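Local coordinates for protein farnesyl pyrophosphate synthetase (Staphylococcus aureus, PDB 5H9D) that probably catalyses the magnesium-dependent chain elongation that yields heptaprenyl diphosphate, working as the catalytic subunit of a two-component prenyl synthase, at residues K249-Q254 and R261-E266; I238-R243 and I277-A282; D25-Q30 and K99-T104. All coordinates share one frame; numbering follows the deposited sequence.

Contact 1 of 3, residues K249-Q254 and R261-E266; sequences KLKIEQ and RKEFEE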
loop_
_atom_site.group_PDB
_atom_site.type_symbol
_atom_site.label_atom_id
_atom_site.label_comp_id
_atom_site.label_asym_id
_atom_site.label_seq_id
_atom_site.Cartn_x
_atom_site.Cartn_y
_atom_site.Cartn_z
ATOM N N LYS A 249 18.010 -4.118 -28.722
ATOM C CA LYS A 249 18.658 -4.128 -27.422
ATOM C C LYS A 249 19.538 -2.880 -27.242
ATOM O O LYS A 249 19.542 -2.246 -26.187
ATOM C CB LYS A 249 19.494 -5.398 -27.248
ATOM C CG LYS A 249 20.129 -5.498 -25.872
ATOM C CD LYS A 249 20.814 -6.825 -25.653
ATOM C CE LYS A 249 21.521 -6.832 -24.306
ATOM N NZ LYS A 249 22.263 -8.107 -24.074
ATOM N N LEU A 250 20.279 -2.519 -28.277
ATOM C CA LEU A 250 21.134 -1.342 -28.200
ATOM C C LEU A 250 20.231 -0.121 -28.271
ATOM O O LEU A 250 20.531 0.932 -27.713
ATOM C CB LEU A 250 22.136 -1.359 -29.358
ATOM C CG LEU A 250 22.900 -2.697 -29.444
ATOM C CD1 LEU A 250 23.325 -3.008 -30.888
ATOM C CD2 LEU A 250 24.090 -2.632 -28.480
ATOM N N LYS A 251 19.096 -0.282 -28.933
ATOM C CA LYS A 251 18.150 0.808 -29.070
ATOM C C LYS A 251 17.508 1.114 -27.720
ATOM O O LYS A 251 17.022 2.228 -27.484
ATOM C CB LYS A 251 17.091 0.451 -30.111
ATOM C CG LYS A 251 16.161 1.600 -30.445
ATOM C CD LYS A 251 15.451 1.341 -31.769
ATOM C CE LYS A 251 14.362 2.378 -32.028
ATOM N NZ LYS A 251 14.930 3.755 -32.071
ATOM N N ILE A 252 17.524 0.116 -26.835
ATOM C CA ILE A 252 16.961 0.260 -25.497
ATOM C C ILE A 252 18.034 0.699 -24.506
ATOM O O ILE A 252 17.750 1.440 -23.576
ATOM C CB ILE A 252 16.289 -1.060 -25.027
ATOM C CG1 ILE A 252 15.024 -1.313 -25.870
ATOM C CG2 ILE A 252 15.929 -0.987 -23.535
ATOM C CD1 ILE A 252 13.957 -0.226 -25.747
ATOM N N GLU A 253 19.265 0.246 -24.723
ATOM C CA GLU A 253 20.378 0.623 -23.866
ATOM C C GLU A 253 20.580 2.134 -23.857
ATOM O O GLU A 253 21.061 2.680 -22.877
ATOM C CB GLU A 253 21.703 0.007 -24.347
ATOM C CG GLU A 253 21.935 -1.479 -24.110
ATOM C CD GLU A 253 23.406 -1.857 -24.315
ATOM O OE1 GLU A 253 24.130 -1.107 -25.021
ATOM O OE2 GLU A 253 23.840 -2.906 -23.779
ATOM N N GLN A 254 20.241 2.802 -24.953
ATOM C CA GLN A 254 20.444 4.249 -25.046
ATOM C C GLN A 254 19.220 5.043 -24.664
ATOM O O GLN A 254 19.221 6.268 -24.802
ATOM C CB GLN A 254 20.805 4.676 -26.478
ATOM C CG GLN A 254 21.799 3.809 -27.222
ATOM C CD GLN A 254 23.153 3.742 -26.551
ATOM O OE1 GLN A 254 23.802 4.761 -26.338
ATOM N NE2 GLN A 254 23.586 2.532 -26.216
ATOM N N ARG A 261 10.747 12.051 -27.995
ATOM C CA ARG A 261 9.535 11.266 -28.172
ATOM C C ARG A 261 9.520 10.318 -29.368
ATOM O O ARG A 261 8.774 9.330 -29.364
ATOM C CB ARG A 261 8.315 12.183 -28.253
ATOM C CG ARG A 261 7.030 11.559 -27.690
ATOM C CD ARG A 261 6.974 11.725 -26.176
ATOM N NE ARG A 261 5.661 11.415 -25.601
ATOM C CZ ARG A 261 5.099 12.090 -24.592
ATOM N NH1 ARG A 261 5.731 13.130 -24.036
ATOM N NH2 ARG A 261 3.903 11.725 -24.129
ATOM N N LYS A 262 10.334 10.592 -30.382
ATOM C CA LYS A 262 10.345 9.732 -31.565
ATOM C C LYS A 262 11.171 8.460 -31.414
ATOM O O LYS A 262 10.930 7.471 -32.115
ATOM C CB LYS A 262 10.817 10.515 -32.791
ATOM C CG LYS A 262 9.997 10.215 -34.047
ATOM C CD LYS A 262 10.277 11.238 -35.149
ATOM C CE LYS A 262 9.220 11.188 -36.249
ATOM N NZ LYS A 262 7.844 11.489 -35.733
ATOM N N GLU A 263 12.158 8.472 -30.523
ATOM C CA GLU A 263 12.945 7.263 -30.326
ATOM C C GLU A 263 12.009 6.321 -29.569
ATOM O O GLU A 263 12.019 5.110 -29.767
ATOM C CB GLU A 263 14.227 7.558 -29.530
ATOM C CG GLU A 263 15.498 7.557 -30.398
ATOM C CD GLU A 263 16.039 6.151 -30.698
ATOM O OE1 GLU A 263 16.667 5.956 -31.767
ATOM O OE2 GLU A 263 15.860 5.240 -29.859
ATOM N N PHE A 264 11.183 6.911 -28.716
ATOM C CA PHE A 264 10.208 6.160 -27.959
ATOM C C PHE A 264 9.149 5.606 -28.913
ATOM O O PHE A 264 8.900 4.398 -28.958
ATOM C CB PHE A 264 9.556 7.070 -26.932
ATOM C CG PHE A 264 10.296 7.139 -25.642
ATOM C CD1 PHE A 264 10.317 6.047 -24.788
ATOM C CD2 PHE A 264 10.959 8.294 -25.266
ATOM C CE1 PHE A 264 10.983 6.105 -23.576
ATOM C CE2 PHE A 264 11.629 8.362 -24.053
ATOM C CZ PHE A 264 11.641 7.266 -23.205
ATOM N N GLU A 265 8.512 6.498 -29.667
ATOM C CA GLU A 265 7.503 6.072 -30.627
ATOM C C GLU A 265 8.069 4.911 -31.439
ATOM O O GLU A 265 7.418 3.880 -31.599
ATOM C CB GLU A 265 7.145 7.227 -31.567
ATOM C CG GLU A 265 6.092 8.196 -31.039
ATOM C CD GLU A 265 4.696 7.894 -31.580
ATOM O OE1 GLU A 265 3.779 8.720 -31.357
ATOM O OE2 GLU A 265 4.519 6.831 -32.226
ATOM N N GLU A 266 9.291 5.080 -31.937
ATOM C CA GLU A 266 9.939 4.048 -32.735
ATOM C C GLU A 266 9.965 2.712 -31.993
ATOM O O GLU A 266 9.630 1.674 -32.564
ATOM C CB GLU A 266 11.367 4.477 -33.109
ATOM C CG GLU A 266 11.579 4.606 -34.618
ATOM C CD GLU A 266 12.927 4.060 -35.087
ATOM O OE1 GLU A 266 13.243 2.894 -34.755
ATOM O OE2 GLU A 266 13.663 4.790 -35.795
#
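Lys251 reaches across from residues 249-254 to two glutamates, Glu263 and Glu266, that lie three positions apart on the facing surface of residues 261-266. Lys251 supplies more than half of the surface buried here. With CG anti to the backbone N (chi1 -173°) its chain runs nearly straight out from its helix, and only the last torsion bends, swinging the ammonium between the carboxylates.

Glu263 comes from the opposite direction. Its two oxygens are equally near the ammonium: Lys251 NZ lies 2.8 Å from both OE1 and OE2 of Glu263. Seen from CD, the nitrogen stands about 47° out of the carboxylate plane, tilted above both oxygens. The lysine chain also brushes this glutamate, with Lys251 CG 3.7 Å from Glu263 OE2.

Glu266, one turn further on, crosses the lysine at about a right angle. Its OE1 completes the network with a longer salt bridge to Lys251 NZ, at 3.3 Å, while Glu266 CB lies 3.8 Å from Lys251 CE. One positive charge thus probably offsets the mutual repulsion of two acidic groups on the same helix face.

The ion pairs join helix 246-253 to the start of helix 261-272 across a short connection without regular secondary structure. The same two helices also touch where Lys251 and Ile252 meet Cys267; Phe264, its CB directed away from residues 249-254, packs instead on Leu229 and Leu230 of helix 227-230 and on Leu255.

Contact 2 of 3, residues I238-R243 and I277-A282; sequences ILLEMR and IDEAKA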
loop_
_atom_site.group_PDB
_atom_site.type_symbol
_atom_site.label_atom_id
_atom_site.label_comp_id
_atom_site.label_asym_id
_atom_site.label_seq_id
_atom_site.Cartn_x
_atom_site.Cartn_y
_atom_site.Cartn_z
ATOM N N ILE A 238 8.981 -6.096 -23.851
ATOM C CA ILE A 238 10.255 -5.475 -24.172
ATOM C C ILE A 238 11.497 -6.289 -23.845
ATOM O O ILE A 238 12.527 -6.098 -24.470
ATOM C CB ILE A 238 10.343 -4.090 -23.530
ATOM C CG1 ILE A 238 9.034 -3.325 -23.814
ATOM C CG2 ILE A 238 11.506 -3.325 -24.132
ATOM C CD1 ILE A 238 8.991 -1.910 -23.308
ATOM N N LEU A 239 11.405 -7.199 -22.880
ATOM C CA LEU A 239 12.543 -8.044 -22.512
ATOM C C LEU A 239 12.690 -9.145 -23.552
ATOM O O LEU A 239 13.801 -9.578 -23.862
ATOM C CB LEU A 239 12.321 -8.675 -21.133
ATOM C CG LEU A 239 12.456 -7.680 -19.982
ATOM C CD1 LEU A 239 11.702 -8.132 -18.731
ATOM C CD2 LEU A 239 13.927 -7.512 -19.688
ATOM N N LEU A 240 11.549 -9.586 -24.080
ATOM C CA LEU A 240 11.513 -10.639 -25.070
ATOM C C LEU A 240 12.066 -10.166 -26.393
ATOM O O LEU A 240 12.883 -10.834 -27.002
ATOM C CB LEU A 240 10.085 -11.159 -25.247
ATOM C CG LEU A 240 9.516 -11.839 -24.000
ATOM C CD1 LEU A 240 8.168 -12.406 -24.286
ATOM C CD2 LEU A 240 10.439 -12.941 -23.549
ATOM N N GLU A 241 11.633 -9.005 -26.844
ATOM C CA GLU A 241 12.139 -8.512 -28.103
ATOM C C GLU A 241 13.628 -8.214 -27.998
ATOM O O GLU A 241 14.321 -8.221 -28.999
ATOM C CB GLU A 241 11.366 -7.265 -28.554
ATOM C CG GLU A 241 11.621 -6.861 -30.017
ATOM C CD GLU A 241 11.424 -8.006 -31.013
ATOM O OE1 GLU A 241 11.757 -7.831 -32.210
ATOM O OE2 GLU A 241 10.943 -9.085 -30.610
ATOM N N MET A 242 14.139 -7.971 -26.796
ATOM C CA MET A 242 15.569 -7.684 -26.666
ATOM C C MET A 242 16.424 -8.931 -26.903
ATOM O O MET A 242 17.317 -8.912 -27.760
ATOM C CB MET A 242 15.912 -7.089 -25.294
ATOM C CG MET A 242 15.546 -5.622 -25.132
ATOM S SD MET A 242 16.269 -4.853 -23.626
ATOM C CE MET A 242 14.924 -4.811 -22.551
ATOM N N ARG A 243 16.154 -10.014 -26.168
ATOM C CA ARG A 243 16.924 -11.246 -26.305
ATOM C C ARG A 243 17.043 -11.741 -27.744
ATOM O O ARG A 243 18.021 -12.390 -28.096
ATOM C CB ARG A 243 16.323 -12.355 -25.442
ATOM C CG ARG A 243 14.858 -12.600 -25.714
ATOM C CD ARG A 243 14.388 -13.996 -25.325
ATOM N NE ARG A 243 14.692 -14.367 -23.945
ATOM C CZ ARG A 243 13.913 -15.155 -23.196
ATOM N NH1 ARG A 243 12.780 -15.646 -23.694
ATOM N NH2 ARG A 243 14.267 -15.458 -21.948
ATOM N N ILE A 277 4.846 -9.620 -28.443
ATOM C CA ILE A 277 3.605 -9.266 -27.794
ATOM C C ILE A 277 2.854 -10.564 -27.595
ATOM O O ILE A 277 2.078 -10.711 -26.656
ATOM C CB ILE A 277 2.756 -8.320 -28.652
ATOM C CG1 ILE A 277 3.155 -6.888 -28.360
ATOM C CG2 ILE A 277 1.276 -8.507 -28.345
ATOM C CD1 ILE A 277 2.826 -6.454 -26.944
ATOM N N ASP A 278 3.102 -11.517 -28.479
ATOM C CA ASP A 278 2.415 -12.791 -28.382
ATOM C C ASP A 278 3.130 -13.778 -27.476
ATOM O O ASP A 278 2.489 -14.586 -26.800
ATOM C CB ASP A 278 2.185 -13.355 -29.791
ATOM C CG ASP A 278 1.133 -12.552 -30.571
ATOM O OD1 ASP A 278 -0.080 -12.737 -30.285
ATOM O OD2 ASP A 278 1.521 -11.722 -31.439
ATOM N N GLU A 279 4.455 -13.709 -27.443
ATOM C CA GLU A 279 5.201 -14.593 -26.579
ATOM C C GLU A 279 4.843 -14.167 -25.149
ATOM O O GLU A 279 4.712 -15.010 -24.262
ATOM C CB GLU A 279 6.695 -14.449 -26.855
ATOM C CG GLU A 279 7.553 -15.544 -26.214
ATOM C CD GLU A 279 9.060 -15.283 -26.349
ATOM O OE1 GLU A 279 9.862 -15.935 -25.630
ATOM O OE2 GLU A 279 9.440 -14.430 -27.178
ATOM N N ALA A 280 4.653 -12.857 -24.938
ATOM C CA ALA A 280 4.296 -12.322 -23.622
ATOM C C ALA A 280 2.928 -12.864 -23.215
ATOM O O ALA A 280 2.768 -13.451 -22.142
ATOM C CB ALA A 280 4.270 -10.822 -23.662
ATOM N N LYS A 281 1.952 -12.657 -24.089
ATOM C CA LYS A 281 0.596 -13.137 -23.886
ATOM C C LYS A 281 0.631 -14.620 -23.541
ATOM O O LYS A 281 -0.171 -15.095 -22.739
ATOM C CB LYS A 281 -0.210 -12.993 -25.163
ATOM C CG LYS A 281 -0.749 -11.626 -25.500
ATOM C CD LYS A 281 -1.647 -11.836 -26.726
ATOM C CE LYS A 281 -2.128 -10.561 -27.397
ATOM N NZ LYS A 281 -2.515 -10.903 -28.808
ATOM N N ALA A 282 1.557 -15.340 -24.165
ATOM C CA ALA A 282 1.701 -16.784 -23.960
ATOM C C ALA A 282 2.077 -17.167 -22.533
ATOM O O ALA A 282 1.630 -18.189 -21.989
ATOM C CB ALA A 282 2.729 -17.334 -24.911
#
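Leu240 presses its CD1 methyl into the surface of helix 276-296 at Glu279 and Ala280. The methyl lies 3.6 Å from Glu279 CB and equally close, at 3.6 Å, to the backbone N of Ala280, with an apolar contact of 4.3 Å from Leu240 CD1 to Ala280 CB. This is the tight, buried half of the contact. Glu279 has CG anti to the backbone N (chi1 -168°) and an extended chain, which brings its CB and CG against the leucine (Leu240 CD1 to Glu279 CG 3.7 Å) and carries its carboxylate past Leu240 CD2.

Beyond the leucine the contact becomes looser and polar. Arg243, exposed at the end of its helix, offers NH1 to Glu279 OE1 in a salt bridge of 3.5 Å. The oxygen lies at the edge of the guanidinium and in its plane, but the carboxylate plane is turned 34° from it, so the two groups do not meet as a flat, paired couple. Glu279 OE2 has a further weak, long ion pair with Lys244.

This helix-helix packing joins helix 236-243 to helix 276-296 in the all-helical prenyl synthase fold; the axes of segments 238-243 and 277-282 come within 9.0 Å, with 124° between their N-to-C directions. Helix 158-183 adjoins through Ile158, which touches Leu240 and Arg243, helix 188-215 through Val211, against Ile277 and Ala280, and helix 246-253 through Phe248.

Contact 3 of 3, residues D25-Q30 and K99-T104; sequences DSVLEQ and KKWDQT. With PO4 (phosphate ion), chain H.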
loop_
_atom_site.group_PDB
_atom_site.type_symbol
_atom_site.label_atom_id
_atom_site.label_comp_id
_atom_site.label_asym_id
_atom_site.label_seq_id
_atom_site.Cartn_x
_atom_site.Cartn_y
_atom_site.Cartn_z
ATOM N N ASP A 25 -12.972 14.431 8.784
ATOM C CA ASP A 25 -12.454 15.471 7.878
ATOM C C ASP A 25 -13.128 15.286 6.528
ATOM O O ASP A 25 -13.021 14.236 5.892
ATOM C CB ASP A 25 -10.918 15.419 7.684
ATOM C CG ASP A 25 -10.407 16.509 6.697
ATOM O OD1 ASP A 25 -10.510 16.328 5.457
ATOM O OD2 ASP A 25 -9.905 17.561 7.158
ATOM N N SER A 26 -13.797 16.350 6.115
ATOM C CA SER A 26 -14.568 16.425 4.897
ATOM C C SER A 26 -13.832 16.073 3.592
ATOM O O SER A 26 -14.287 15.243 2.810
ATOM C CB SER A 26 -15.170 17.823 4.845
ATOM O OG SER A 26 -15.866 18.051 3.644
ATOM N N VAL A 27 -12.700 16.712 3.344
ATOM C CA VAL A 27 -11.940 16.418 2.128
ATOM C C VAL A 27 -11.521 14.961 2.015
ATOM O O VAL A 27 -11.676 14.386 0.974
ATOM C CB VAL A 27 -10.669 17.284 2.008
ATOM C CG1 VAL A 27 -9.864 16.853 0.779
ATOM C CG2 VAL A 27 -11.048 18.708 1.873
ATOM N N LEU A 28 -10.973 14.379 3.073
ATOM C CA LEU A 28 -10.578 12.980 3.029
ATOM C C LEU A 28 -11.770 12.135 2.627
ATOM O O LEU A 28 -11.588 11.127 1.964
ATOM C CB LEU A 28 -10.052 12.505 4.382
ATOM C CG LEU A 28 -8.544 12.345 4.572
ATOM C CD1 LEU A 28 -7.779 13.258 3.612
ATOM C CD2 LEU A 28 -8.196 12.644 6.005
ATOM N N GLU A 29 -12.983 12.549 3.015
ATOM C CA GLU A 29 -14.189 11.810 2.664
ATOM C C GLU A 29 -14.556 11.943 1.184
ATOM O O GLU A 29 -14.938 10.962 0.537
ATOM C CB GLU A 29 -15.370 12.274 3.503
ATOM C CG GLU A 29 -16.573 11.395 3.339
ATOM C CD GLU A 29 -17.556 11.596 4.445
ATOM O OE1 GLU A 29 -17.089 11.785 5.592
ATOM O OE2 GLU A 29 -18.786 11.551 4.168
ATOM N N GLN A 30 -14.470 13.162 0.667
ATOM C CA GLN A 30 -14.759 13.412 -0.731
ATOM C C GLN A 30 -13.710 12.762 -1.633
ATOM O O GLN A 30 -14.048 12.245 -2.696
ATOM C CB GLN A 30 -14.736 14.891 -1.033
ATOM C CG GLN A 30 -15.755 15.765 -0.368
ATOM C CD GLN A 30 -15.556 17.191 -0.845
ATOM O OE1 GLN A 30 -15.845 17.515 -2.016
ATOM N NE2 GLN A 30 -15.016 18.045 0.036
ATOM N N LYS A 99 -4.475 15.903 -8.313
ATOM C CA LYS A 99 -4.834 16.958 -9.266
ATOM C C LYS A 99 -6.153 17.650 -9.007
ATOM O O LYS A 99 -6.321 18.797 -9.397
ATOM C CB LYS A 99 -4.826 16.448 -10.712
ATOM C CG LYS A 99 -3.430 16.354 -11.306
ATOM C CD LYS A 99 -3.467 16.442 -12.816
ATOM C CE LYS A 99 -2.064 16.348 -13.384
ATOM N NZ LYS A 99 -1.154 17.245 -12.604
ATOM N N LYS A 100 -7.086 16.961 -8.354
ATOM C CA LYS A 100 -8.389 17.543 -8.040
ATOM C C LYS A 100 -8.245 18.439 -6.826
ATOM O O LYS A 100 -8.999 19.366 -6.655
ATOM C CB LYS A 100 -9.389 16.440 -7.741
ATOM C CG LYS A 100 -10.827 16.793 -8.000
ATOM C CD LYS A 100 -11.732 15.638 -7.615
ATOM C CE LYS A 100 -13.136 15.823 -8.186
ATOM N NZ LYS A 100 -13.595 17.247 -8.134
ATOM N N TRP A 101 -7.273 18.148 -5.979
ATOM C CA TRP A 101 -7.021 18.935 -4.777
ATOM C C TRP A 101 -5.541 19.333 -4.809
ATOM O O TRP A 101 -5.179 20.355 -5.379
ATOM C CB TRP A 101 -7.328 18.104 -3.511
ATOM C CG TRP A 101 -8.808 17.916 -3.196
ATOM C CD1 TRP A 101 -9.602 18.743 -2.442
ATOM C CD2 TRP A 101 -9.650 16.819 -3.599
ATOM N NE1 TRP A 101 -10.863 18.225 -2.350
ATOM C CE2 TRP A 101 -10.926 17.051 -3.050
ATOM C CE3 TRP A 101 -9.446 15.667 -4.376
ATOM C CZ2 TRP A 101 -11.995 16.184 -3.249
ATOM C CZ3 TRP A 101 -10.522 14.797 -4.576
ATOM C CH2 TRP A 101 -11.780 15.067 -4.012
ATOM N N ASP A 102 -4.688 18.541 -4.186
ATOM C CA ASP A 102 -3.272 18.817 -4.213
ATOM C C ASP A 102 -2.466 17.637 -3.679
ATOM O O ASP A 102 -3.027 16.630 -3.250
ATOM C CB ASP A 102 -2.927 20.116 -3.454
ATOM C CG ASP A 102 -3.131 20.002 -1.959
ATOM O OD1 ASP A 102 -4.288 20.061 -1.481
ATOM O OD2 ASP A 102 -2.115 19.844 -1.254
ATOM N N GLN A 103 -1.147 17.777 -3.718
ATOM C CA GLN A 103 -0.248 16.727 -3.290
ATOM C C GLN A 103 -0.359 16.373 -1.820
ATOM O O GLN A 103 -0.288 15.194 -1.482
ATOM C CB GLN A 103 1.199 17.102 -3.639
ATOM C CG GLN A 103 2.165 15.935 -3.631
ATOM C CD GLN A 103 3.572 16.313 -4.133
ATOM O OE1 GLN A 103 3.741 16.814 -5.258
ATOM N NE2 GLN A 103 4.587 16.060 -3.298
ATOM N N THR A 104 -0.537 17.366 -0.946
ATOM C CA THR A 104 -0.639 17.096 0.488
ATOM C C THR A 104 -1.867 16.242 0.736
ATOM O O THR A 104 -1.834 15.285 1.506
ATOM C CB THR A 104 -0.806 18.384 1.353
ATOM O OG1 THR A 104 0.188 19.370 1.003
ATOM C CG2 THR A 104 -0.655 18.024 2.817
HETATM P P PO4 H . -14.534 16.492 -11.628
HETATM O O1 PO4 H . -15.804 16.036 -11.008
HETATM O O2 PO4 H . -14.288 17.914 -11.271
HETATM O O3 PO4 H . -13.413 15.655 -11.130
HETATM O O4 PO4 H . -14.629 16.364 -13.105
#
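Val27 and Gln30, on the first turns of helix 26-38, receive the indole of Trp101 from residues 99-104. Just before it, Lys100 extends along the far side of the ring, its CG 3.9 Å above the plane and toward the rim. Its tip bends at the last torsion to a phosphate ion, probably from the crystallisation liquor, with a weak hydrogen bond of 3.3 Å from Lys100 NZ to O2.

Trp101 leaves the helical path, and its opposite face takes Val27 CG1 in a CH-pi contact, 3.8 Å from the centroid of the five-membered ring. The six-membered ring reaches on to Gln30, where Trp101 CZ2 lies 3.8 Å from Gln30 CB.

Trp101 packs the turn between helices 97-100 and 103-121 on helix 26-38; both helix 26-38 and helix 103-121 start with an aspartate N-cap. On the first, Asp25 OD1 uses its anti lone pair to accept from Leu28 N in a nearly straight bond (170°), and its OD2 is held by Ser110 of the neighbouring heptaprenyl diphosphate synthase subunit 1 chain. On the second, Thr104 N reaches Asp102 OD2 at 3.0 Å, from 51° out of the carboxylate plane. His112 of the subunit 1 chain packs on Asp102 and Thr104.

In the fold
Contacts 1 and 2 belong to one helical cluster, whereas contact 3 lies on the other side of the chain's centre from contact 2, its centre about 40 Å away. The first two are joined through consecutive helices: 236-243 and 246-253 follow each other, as do 261-272 and 276-296, and Ile252 packs on Met242 between them. Contact 1, at the surface, consists of a charged network; contact 2, partly buried, adds a leucine-alanine core to a looser ion pair. Contact 3 is again a surface contact of the chain, but aromatic packing takes the place of charge, and the partner subunit adjoins it, touching neither of the others.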